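Local coordinates for protein kinase A regulatory subunit, putative (Trypanosoma cruzi, PDB 6FTF), which binds nucleosides such as 7-cyano-7-deazainosine through two cyclic nucleotide-binding domains and probably controls the catalytic subunit of a cAMP-independent protein kinase A, at residues T65-H68 with D69-I72; Y156-F159 with L160-P164; G167-S171 with Y172-Q176; G189-I192 with I193-G196. All coordinates share one frame; numbering follows the deposited sequence.

Contact 1: residues T65-H68 with D69-I72; sequences TFKH and DDCI
Asp70 OD2 takes the amide hydrogen of Lys67 N in a short, almost straight bond, 2.8 Å long with an N-H...O angle of 171°. The amide reaches this oxygen from above the carboxylate plane, not within it. Asp70 can do this because its CG lies beside its own backbone N (chi1 -74°), which folds the carboxylate back over the turn. The same residue then returns the grip: Asp70 N donates to Lys67 O at 2.9 Å. This backbone bond closes a type II beta turn from Lys67 to Asp70, and the carboxylate bond braces the same ends. Asp69, third in the turn, carries the positive phi that this turn type asks for. Its carboxylate runs alongside the His68 imidazole, pointing the same way, with His68 CE1 and Asp69 OD1 3.4 Å apart. On the inner flank Ile72 CG1 sits squarely over the middle of the Phe66 ring, 3.8 Å from its centroid, a CH-pi contact with the branch coming straight down on the face. Asp70 OD2 also lies at the edge of that ring, close to its plane, with the carboxylate turned 77° against it. Tyr84 and Leu131 touch both Phe66 and Ile72 from strands 82-86 and 130-137. The whole is a beta turn linking strand 62-67 to strand 71-73, which lie in different sheets of the beta-roll of the first cyclic nucleotide-binding domain.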
loop_
_atom_site.group_PDB
_atom_site.type_symbol
_atom_site.label_atom_id
_atom_site.label_comp_id
_atom_site.label_asym_id
_atom_site.label_seq_id
_atom_site.Cartn_x
_atom_site.Cartn_y
_atom_site.Cartn_z
ATOM N N THR A 65 3.030 24.124 6.617
ATOM C CA THR A 65 3.308 24.420 5.224
ATOM C C THR A 65 4.763 24.807 5.069
ATOM O O THR A 65 5.403 25.302 6.000
ATOM C CB THR A 65 2.428 25.537 4.663
ATOM O OG1 THR A 65 2.754 26.774 5.302
ATOM C CG2 THR A 65 0.973 25.210 4.851
ATOM N N PHE A 66 5.251 24.606 3.853
ATOM C CA PHE A 66 6.634 24.825 3.481
ATOM C C PHE A 66 6.669 25.385 2.067
ATOM O O PHE A 66 5.706 25.279 1.302
ATOM C CB PHE A 66 7.429 23.515 3.507
ATOM C CG PHE A 66 7.440 22.846 4.847
ATOM C CD1 PHE A 66 6.454 21.925 5.196
ATOM C CD2 PHE A 66 8.435 23.131 5.762
ATOM C CE1 PHE A 66 6.461 21.318 6.434
ATOM C CE2 PHE A 66 8.448 22.518 7.010
ATOM C CZ PHE A 66 7.456 21.611 7.341
ATOM N N LYS A 67 7.807 25.992 1.727
ATOM C CA LYS A 67 8.044 26.556 0.404
ATOM C C LYS A 67 9.207 25.852 -0.273
ATOM O O LYS A 67 10.021 25.201 0.380
ATOM C CB LYS A 67 8.374 28.051 0.492
ATOM C CG LYS A 67 7.284 28.871 1.131
ATOM C CD LYS A 67 6.004 28.812 0.314
ATOM C CE LYS A 67 4.917 29.718 0.867
ATOM N NZ LYS A 67 5.298 31.162 0.822
ATOM N N HIS A 68 9.303 26.046 -1.590
ATOM C CA HIS A 68 10.427 25.539 -2.366
ATOM C C HIS A 68 11.739 25.796 -1.641
ATOM O O HIS A 68 11.999 26.913 -1.181
ATOM C CB HIS A 68 10.452 26.239 -3.727
ATOM C CG HIS A 68 11.498 25.701 -4.649
ATOM N ND1 HIS A 68 12.748 26.268 -4.780
ATOM C CD2 HIS A 68 11.485 24.625 -5.471
ATOM C CE1 HIS A 68 13.456 25.567 -5.647
ATOM N NE2 HIS A 68 12.711 24.569 -6.086
ATOM N N ASP A 69 12.580 24.762 -1.577
ATOM C CA ASP A 69 13.911 24.745 -0.975
ATOM C C ASP A 69 13.912 24.708 0.555
ATOM O O ASP A 69 14.993 24.545 1.147
ATOM C CB ASP A 69 14.844 25.866 -1.474
ATOM C CG ASP A 69 15.507 25.544 -2.802
ATOM O OD1 ASP A 69 15.552 24.373 -3.213
ATOM O OD2 ASP A 69 16.026 26.488 -3.427
ATOM N N ASP A 70 12.763 24.795 1.220
ATOM C CA ASP A 70 12.746 24.542 2.652
ATOM C C ASP A 70 13.073 23.080 2.917
ATOM O O ASP A 70 12.662 22.186 2.171
ATOM C CB ASP A 70 11.351 24.777 3.231
ATOM C CG ASP A 70 10.975 26.232 3.348
ATOM O OD1 ASP A 70 11.840 27.125 3.195
ATOM O OD2 ASP A 70 9.771 26.472 3.628
ATOM N N CYS A 71 13.784 22.832 4.007
ATOM C CA CYS A 71 14.013 21.470 4.482
ATOM C C CYS A 71 13.003 21.143 5.571
ATOM O O CYS A 71 12.929 21.843 6.585
ATOM C CB CYS A 71 15.429 21.305 5.024
ATOM S SG CYS A 71 16.678 21.405 3.755
ATOM N N ILE A 72 12.183 20.119 5.337
ATOM C CA ILE A 72 11.284 19.638 6.380
ATOM C C ILE A 72 12.090 19.057 7.535
ATOM O O ILE A 72 11.738 19.226 8.708
ATOM C CB ILE A 72 10.283 18.622 5.793
ATOM C CG1 ILE A 72 9.419 19.289 4.720
ATOM C CG2 ILE A 72 9.410 18.025 6.889
ATOM C CD1 ILE A 72 8.519 18.357 3.955
#

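Contact 2: residues Y156-F159 with L160-P164; sequences YIQF and LANVP. With EDO (1,2-ethanediol), chain B.
Tyr156 opens the last turn of helix 149-160, its carbonyl O taking the amide of Leu160 N at 2.9 Å. Beside that bond, the Leu160 side chain turns back along the helix and lays CD1 against Tyr156 CB at 4.0 Å, while the phenol points off to Ser183, where its OH is hydrogen-bonded. Ile157 continues the helical pattern, with its O receiving Ala161 N at 3.0 Å. At Gln158 a side chain joins in: its O takes Asn162 ND2 at 2.9 Å, close to the plane of that amide. The Gln158 chain bends at chi2 (-87°), which carries its own amide round to the same side as that of Asn162. A 1,2-ethanediol, probably from the crystallisation liquor, bridges the two: Gln158 NE2 donates to its O1 at 2.7 Å, and Asn162 ND2 donates to its O2 at 2.9 Å. Phe159 O accepts Asn162 N at 2.8 Å, three residues on, as the helix gives way to a type I turn from Leu160 to Val163. The Phe159 ring receives Val163 CG2 over one face, 3.7 Å from the centroid and shifted toward the rim, and Leu160 CD2 packs beside it. Around this helix end, Ile157 rests on Lys174 and Leu175 of helix 171-178, Leu160 on Leu177 of that helix, and both Tyr156 and Leu160 on Leu181 of strand 181-186.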
loop_
_atom_site.group_PDB
_atom_site.type_symbol
_atom_site.label_atom_id
_atom_site.label_comp_id
_atom_site.label_asym_id
_atom_site.label_seq_id
_atom_site.Cartn_x
_atom_site.Cartn_y
_atom_site.Cartn_z
ATOM N N TYR A 156 7.490 -10.489 5.690
ATOM C CA TYR A 156 7.453 -10.475 4.234
ATOM C C TYR A 156 8.756 -10.149 3.517
ATOM O O TYR A 156 8.871 -10.497 2.340
ATOM C CB TYR A 156 6.353 -9.524 3.719
ATOM C CG TYR A 156 4.998 -9.915 4.231
ATOM C CD1 TYR A 156 4.364 -11.069 3.799
ATOM C CD2 TYR A 156 4.375 -9.167 5.198
ATOM C CE1 TYR A 156 3.132 -11.446 4.320
ATOM C CE2 TYR A 156 3.155 -9.532 5.717
ATOM C CZ TYR A 156 2.550 -10.678 5.283
ATOM O OH TYR A 156 1.337 -11.058 5.830
ATOM N N ILE A 157 9.721 -9.467 4.130
ATOM C CA ILE A 157 10.791 -8.864 3.323
ATOM C C ILE A 157 11.630 -9.917 2.595
ATOM O O ILE A 157 11.988 -9.740 1.420
ATOM C CB ILE A 157 11.635 -7.863 4.135
ATOM C CG1 ILE A 157 12.603 -7.105 3.214
ATOM C CG2 ILE A 157 12.394 -8.520 5.256
ATOM C CD1 ILE A 157 11.948 -6.352 2.087
ATOM N N GLN A 158 11.970 -11.020 3.252
ATOM C CA GLN A 158 12.794 -12.036 2.587
ATOM C C GLN A 158 12.057 -12.656 1.400
ATOM O O GLN A 158 12.654 -12.913 0.344
ATOM C CB GLN A 158 13.234 -13.096 3.592
ATOM C CG GLN A 158 14.341 -14.020 3.073
ATOM C CD GLN A 158 13.852 -15.220 2.298
ATOM O OE1 GLN A 158 12.705 -15.647 2.420
ATOM N NE2 GLN A 158 14.748 -15.808 1.527
ATOM N N PHE A 159 10.755 -12.889 1.550
ATOM C CA PHE A 159 9.942 -13.390 0.448
ATOM C C PHE A 159 9.887 -12.380 -0.691
ATOM O O PHE A 159 10.088 -12.734 -1.858
ATOM C CB PHE A 159 8.532 -13.686 0.957
ATOM C CG PHE A 159 7.541 -13.925 -0.143
ATOM C CD1 PHE A 159 7.611 -15.075 -0.902
ATOM C CD2 PHE A 159 6.575 -12.998 -0.441
ATOM C CE1 PHE A 159 6.714 -15.306 -1.929
ATOM C CE2 PHE A 159 5.673 -13.233 -1.474
ATOM C CZ PHE A 159 5.759 -14.384 -2.214
ATOM N N LEU A 160 9.604 -11.122 -0.371
ATOM C CA LEU A 160 9.459 -10.116 -1.421
ATOM C C LEU A 160 10.745 -9.940 -2.207
ATOM O O LEU A 160 10.704 -9.631 -3.409
ATOM C CB LEU A 160 9.008 -8.777 -0.841
ATOM C CG LEU A 160 7.662 -8.775 -0.108
ATOM C CD1 LEU A 160 7.404 -7.429 0.509
ATOM C CD2 LEU A 160 6.528 -9.148 -1.049
ATOM N N ALA A 161 11.886 -10.134 -1.560
ATOM C CA ALA A 161 13.190 -10.084 -2.213
ATOM C C ALA A 161 13.389 -11.200 -3.219
ATOM O O ALA A 161 14.409 -11.200 -3.923
ATOM C CB ALA A 161 14.292 -10.166 -1.158
ATOM N N ASN A 162 12.481 -12.159 -3.281
ATOM C CA ASN A 162 12.588 -13.270 -4.210
ATOM C C ASN A 162 11.448 -13.304 -5.219
ATOM O O ASN A 162 11.347 -14.269 -5.990
ATOM C CB ASN A 162 12.638 -14.590 -3.435
ATOM C CG ASN A 162 13.985 -14.836 -2.802
ATOM O OD1 ASN A 162 14.929 -15.275 -3.471
ATOM N ND2 ASN A 162 14.096 -14.553 -1.513
ATOM N N VAL A 163 10.581 -12.289 -5.253
ATOM C CA VAL A 163 9.427 -12.262 -6.129
ATOM C C VAL A 163 9.798 -11.576 -7.452
ATOM O O VAL A 163 10.148 -10.384 -7.432
ATOM C CB VAL A 163 8.238 -11.549 -5.474
ATOM C CG1 VAL A 163 7.112 -11.342 -6.471
ATOM C CG2 VAL A 163 7.751 -12.346 -4.264
ATOM N N PRO A 164 9.674 -12.249 -8.606
ATOM C CA PRO A 164 10.142 -11.624 -9.862
ATOM C C PRO A 164 9.562 -10.246 -10.161
ATOM O O PRO A 164 10.329 -9.351 -10.525
ATOM C CB PRO A 164 9.795 -12.675 -10.924
ATOM C CG PRO A 164 9.918 -13.965 -10.188
ATOM C CD PRO A 164 9.367 -13.682 -8.800
HETATM C C1 EDO B . 17.858 -13.651 1.079
HETATM O O1 EDO B . 17.326 -14.870 1.624
HETATM C C2 EDO B . 17.045 -13.182 -0.126
HETATM O O2 EDO B . 16.927 -14.241 -1.070
#

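Contact 3: residues G167-S171 with Y172-Q176; sequences GGLDS and YEKLQ. With 7CI (7-cyano-7-deazainosine), chain F.
Asp170 and Glu173 form a capping box at the start of helix 171-178. Asp170, the N-cap, holds its CG between backbone N and carbonyl carbon (chi1 61°), which swings OD1 round to accept Glu173 N at 2.8 Å. Glu173 answers with OE1, whose anti lone pair takes Asp170 N at 3.1 Å. The two acceptors, Asp170 OD1 and Glu173 OE1, come within 3.5 Å of each other; the helix start probably offsets that repulsion. The tight part continues in Leu169, a buried residue whose CB touches the CB of Glu173 and the CG of Lys174, each at 3.8 Å. The Lys174 chain bends at its last torsion to put NZ on Leu169 O at 2.7 Å. Looser is the glycine end, where Gly167 and Gly168 are exposed and a water joins Lys174 NZ to Gly167 O, so the loop is held there partly through solvent. Tyr172 points another way, its OH hydrogen-bonded to Glu111 and Lys103. Its ring covers the base of 7-cyano-7-deazainosine, consistent with the aromatic lid over the first site of protein kinase A regulatory subunits: 7CI C3 lies over the ring centre, 3.3 Å from Tyr172 CE1.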
loop_
_atom_site.group_PDB
_atom_site.type_symbol
_atom_site.label_atom_id
_atom_site.label_comp_id
_atom_site.label_asym_id
_atom_site.label_seq_id
_atom_site.Cartn_x
_atom_site.Cartn_y
_atom_site.Cartn_z
ATOM N N GLY A 167 11.250 -7.172 -8.540
ATOM C CA GLY A 167 12.693 -7.051 -8.584
ATOM C C GLY A 167 13.193 -5.647 -8.819
ATOM O O GLY A 167 14.342 -5.344 -8.469
ATOM N N GLY A 168 12.371 -4.788 -9.391
ATOM C CA GLY A 168 12.769 -3.410 -9.587
ATOM C C GLY A 168 12.605 -2.509 -8.378
ATOM O O GLY A 168 13.112 -1.380 -8.411
ATOM N N LEU A 169 11.907 -2.959 -7.330
ATOM C CA LEU A 169 11.767 -2.177 -6.099
ATOM C C LEU A 169 13.040 -2.304 -5.261
ATOM O O LEU A 169 13.611 -3.384 -5.146
ATOM C CB LEU A 169 10.577 -2.691 -5.273
ATOM C CG LEU A 169 9.148 -2.603 -5.827
ATOM C CD1 LEU A 169 8.124 -3.036 -4.771
ATOM C CD2 LEU A 169 8.815 -1.223 -6.367
ATOM N N ASP A 170 13.504 -1.190 -4.660
ATOM C CA ASP A 170 14.612 -1.259 -3.700
ATOM C C ASP A 170 14.099 -1.715 -2.335
ATOM O O ASP A 170 12.903 -1.930 -2.163
ATOM C CB ASP A 170 15.395 0.053 -3.626
ATOM C CG ASP A 170 14.559 1.233 -3.173
ATOM O OD1 ASP A 170 13.551 1.066 -2.458
ATOM O OD2 ASP A 170 14.924 2.369 -3.547
ATOM N N SER A 171 15.000 -1.850 -1.343
ATOM C CA SER A 171 14.598 -2.360 -0.033
ATOM C C SER A 171 13.505 -1.484 0.549
ATOM O O SER A 171 12.498 -1.980 1.035
ATOM C CB SER A 171 15.791 -2.435 0.935
ATOM O OG SER A 171 15.401 -3.063 2.164
ATOM N N TYR A 172 13.712 -0.159 0.504
ATOM C CA TYR A 172 12.742 0.797 1.040
ATOM C C TYR A 172 11.372 0.543 0.442
ATOM O O TYR A 172 10.375 0.515 1.159
ATOM C CB TYR A 172 13.187 2.235 0.746
ATOM C CG TYR A 172 12.297 3.287 1.375
ATOM C CD1 TYR A 172 11.180 3.789 0.707
ATOM C CD2 TYR A 172 12.555 3.781 2.649
ATOM C CE1 TYR A 172 10.359 4.751 1.284
ATOM C CE2 TYR A 172 11.740 4.740 3.226
ATOM C CZ TYR A 172 10.643 5.203 2.537
ATOM O OH TYR A 172 9.815 6.165 3.079
ATOM N N GLU A 173 11.311 0.405 -0.872
ATOM C CA GLU A 173 10.027 0.206 -1.540
ATOM C C GLU A 173 9.435 -1.167 -1.251
ATOM O O GLU A 173 8.217 -1.309 -1.135
ATOM C CB GLU A 173 10.189 0.418 -3.040
ATOM C CG GLU A 173 10.468 1.850 -3.403
ATOM C CD GLU A 173 10.848 2.034 -4.859
ATOM O OE1 GLU A 173 11.645 1.213 -5.381
ATOM O OE2 GLU A 173 10.351 3.022 -5.469
ATOM N N LYS A 174 10.266 -2.198 -1.149
ATOM C CA LYS A 174 9.758 -3.508 -0.750
ATOM C C LYS A 174 9.169 -3.469 0.654
ATOM O O LYS A 174 8.134 -4.078 0.926
ATOM C CB LYS A 174 10.865 -4.563 -0.847
ATOM C CG LYS A 174 11.303 -4.864 -2.281
ATOM C CD LYS A 174 12.256 -6.055 -2.344
ATOM C CE LYS A 174 12.801 -6.326 -3.740
ATOM N NZ LYS A 174 14.127 -5.703 -3.924
ATOM N N LEU A 175 9.815 -2.740 1.559
ATOM C CA LEU A 175 9.297 -2.625 2.921
ATOM C C LEU A 175 8.005 -1.819 2.961
ATOM O O LEU A 175 7.120 -2.115 3.774
ATOM C CB LEU A 175 10.344 -2.003 3.823
ATOM C CG LEU A 175 11.546 -2.930 4.042
ATOM C CD1 LEU A 175 12.714 -2.133 4.565
ATOM C CD2 LEU A 175 11.204 -4.089 4.977
ATOM N N GLN A 176 7.872 -0.822 2.082
ATOM C CA GLN A 176 6.623 -0.065 1.959
ATOM C C GLN A 176 5.478 -0.970 1.516
ATOM O O GLN A 176 4.347 -0.835 1.999
ATOM C CB GLN A 176 6.852 1.092 0.983
ATOM C CG GLN A 176 5.689 1.941 0.572
ATOM C CD GLN A 176 6.183 3.139 -0.192
ATOM O OE1 GLN A 176 6.530 3.054 -1.384
ATOM N NE2 GLN A 176 6.295 4.236 0.498
HETATM C C1 7CI F . 12.713 9.319 3.772
HETATM N N1 7CI F . 13.777 8.386 3.285
HETATM O O1 7CI F . 13.341 10.483 4.289
HETATM C C2 7CI F . 13.679 7.658 2.171
HETATM N N2 7CI F . 12.659 7.542 1.284
HETATM O O2 7CI F . 10.634 9.202 4.810
HETATM C C3 7CI F . 12.815 6.702 0.245
HETATM N N3 7CI F . 14.002 5.976 0.082
HETATM O O3 7CI F . 11.755 9.236 7.173
HETATM C C4 7CI F . 15.030 6.080 0.966
HETATM N N4 7CI F . 18.163 6.479 3.696
HETATM C C5 7CI F . 14.910 6.937 2.060
HETATM O O5 7CI F . 16.059 5.378 0.744
HETATM C C6 7CI F . 15.763 7.309 3.168
HETATM C C7 7CI F . 14.988 8.236 3.880
HETATM C C8 7CI F . 17.076 6.856 3.455
HETATM C C9 7CI F . 11.927 8.755 4.863
HETATM C C10 7CI F . 12.622 9.220 6.033
HETATM C C11 7CI F . 12.991 10.638 5.647
HETATM C C12 7CI F . 14.217 11.231 6.476
HETATM O O4 7CI F . 15.276 10.299 6.505
HETATM O O HOH W 1 15.646 -6.948 -6.153
#

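Contact 4: residues G189-I192 with I193-G196; sequences GEYI and IHYG
Tyr191 and His194 share one first torsion, with CG anti to the carbonyl carbon and beside the backbone N (chi1 -79° and -81°), which turns the two rings toward each other. They form an offset stack, centroids 4.5 Å apart and planes inclined by 18°. The overlap is partial: Tyr191 CD2 lies over the imidazole but toward its rim, coming within 3.4 Å of His194 CE1. The tyrosine also uses its CB, which sits over the same ring 3.8 Å from the His194 centroid as a CH-pi contact, with His194 NE2 the nearest ring atom to that CB. No hydrogen bond joins the two segments, so the stack is the main side-chain contact between them. Residues three apart would normally fall on opposite faces of a strand. Here a classic beta bulge intervenes, Ile192 and Ile193 both facing Val248 of strand 247-250, and the extra residue puts Tyr191 and His194 on the same, exposed side. Ile192 and Ile193 turn inward instead, Ile192 CG2 and Ile193 CG1 lying 4.3 Å apart, and both rest on Tyr203 of strand 201-205. Ile193 also touches the 7-cyano-7-deazainosine bound in the second cyclic nucleotide-binding domain. Past the bulge the backbone of His194 is secured at both polar atoms: its N is hydrogen-bonded to Glu197 OE2 and its O to Thr244 OG1.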
loop_
_atom_site.group_PDB
_atom_site.type_symbol
_atom_site.label_atom_id
_atom_site.label_comp_id
_atom_site.label_asym_id
_atom_site.label_seq_id
_atom_site.Cartn_x
_atom_site.Cartn_y
_atom_site.Cartn_z
ATOM N N GLY A 189 -9.602 -26.044 -3.550
ATOM C CA GLY A 189 -10.991 -25.866 -3.913
ATOM C C GLY A 189 -11.647 -24.622 -3.364
ATOM O O GLY A 189 -12.758 -24.290 -3.784
ATOM N N GLU A 190 -10.999 -23.912 -2.447
ATOM C CA GLU A 190 -11.514 -22.632 -1.992
ATOM C C GLU A 190 -11.251 -21.552 -3.037
ATOM O O GLU A 190 -10.209 -21.533 -3.714
ATOM C CB GLU A 190 -10.926 -22.240 -0.633
ATOM C CG GLU A 190 -11.445 -23.152 0.475
ATOM C CD GLU A 190 -11.103 -22.704 1.869
ATOM O OE1 GLU A 190 -9.985 -22.202 2.089
ATOM O OE2 GLU A 190 -11.958 -22.886 2.764
ATOM N N TYR A 191 -12.217 -20.650 -3.172
ATOM C CA TYR A 191 -12.119 -19.537 -4.109
ATOM C C TYR A 191 -11.397 -18.371 -3.435
ATOM O O TYR A 191 -11.814 -17.880 -2.375
ATOM C CB TYR A 191 -13.505 -19.104 -4.594
ATOM C CG TYR A 191 -14.101 -19.982 -5.681
ATOM C CD1 TYR A 191 -14.169 -21.363 -5.546
ATOM C CD2 TYR A 191 -14.583 -19.420 -6.852
ATOM C CE1 TYR A 191 -14.693 -22.147 -6.565
ATOM C CE2 TYR A 191 -15.123 -20.204 -7.857
ATOM C CZ TYR A 191 -15.180 -21.560 -7.702
ATOM O OH TYR A 191 -15.689 -22.387 -8.687
ATOM N N ILE A 192 -10.320 -17.933 -4.061
ATOM C CA ILE A 192 -9.604 -16.741 -3.640
ATOM C C ILE A 192 -10.306 -15.501 -4.165
ATOM O O ILE A 192 -10.479 -14.517 -3.427
ATOM C CB ILE A 192 -8.151 -16.846 -4.142
ATOM C CG1 ILE A 192 -7.492 -18.094 -3.538
ATOM C CG2 ILE A 192 -7.372 -15.580 -3.816
ATOM C CD1 ILE A 192 -6.150 -18.465 -4.109
ATOM N N ILE A 193 -10.710 -15.538 -5.442
ATOM C CA ILE A 193 -11.496 -14.501 -6.099
ATOM C C ILE A 193 -12.695 -15.176 -6.754
ATOM O O ILE A 193 -12.548 -16.219 -7.392
ATOM C CB ILE A 193 -10.660 -13.729 -7.143
ATOM C CG1 ILE A 193 -9.543 -12.979 -6.441
ATOM C CG2 ILE A 193 -11.541 -12.794 -7.963
ATOM C CD1 ILE A 193 -8.480 -12.364 -7.387
ATOM N N HIS A 194 -13.878 -14.573 -6.605
ATOM C CA HIS A 194 -15.055 -14.958 -7.371
ATOM C C HIS A 194 -15.261 -13.981 -8.516
ATOM O O HIS A 194 -15.095 -12.771 -8.348
ATOM C CB HIS A 194 -16.324 -14.929 -6.514
ATOM C CG HIS A 194 -16.514 -16.140 -5.660
ATOM N ND1 HIS A 194 -17.185 -17.264 -6.094
ATOM C CD2 HIS A 194 -16.119 -16.399 -4.395
ATOM C CE1 HIS A 194 -17.206 -18.157 -5.119
ATOM N NE2 HIS A 194 -16.555 -17.660 -4.080
ATOM N N TYR A 195 -15.654 -14.520 -9.660
ATOM C CA TYR A 195 -16.124 -13.734 -10.794
ATOM C C TYR A 195 -17.233 -12.791 -10.370
ATOM O O TYR A 195 -18.103 -13.162 -9.586
ATOM C CB TYR A 195 -16.671 -14.736 -11.817
ATOM C CG TYR A 195 -17.233 -14.146 -13.084
ATOM C CD1 TYR A 195 -18.501 -13.615 -13.129
ATOM C CD2 TYR A 195 -16.495 -14.147 -14.262
ATOM C CE1 TYR A 195 -19.018 -13.081 -14.297
ATOM C CE2 TYR A 195 -17.009 -13.621 -15.429
ATOM C CZ TYR A 195 -18.262 -13.099 -15.432
ATOM O OH TYR A 195 -18.807 -12.583 -16.587
ATOM N N GLY A 196 -17.230 -11.582 -10.925
ATOM C CA GLY A 196 -18.351 -10.676 -10.782
ATOM C C GLY A 196 -18.363 -9.820 -9.546
ATOM O O GLY A 196 -19.397 -9.199 -9.257
#

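Contacts 1 and 4 occupy corresponding strand corners in the two cyclic nucleotide-binding domains, their centres about 48 Å apart on opposite sides of the chain's centre. Each lies near its own nucleoside: the side chain of Ile72 is about 8 Å from one 7-cyano-7-deazainosine, that of Ile193 about 4 Å from the other. Contact 3 touches, through Tyr172, the nucleoside that contact 1 only approaches, although the nearest atoms of these two contacts are about 12 Å apart. Contacts 2 and 3 follow each other in the chain and touch, with centres about 9 Å apart: Leu160 CD1 packs 3.5 Å from Lys174 O, and Ala161 CA lies 4.1 Å from Lys174 CE.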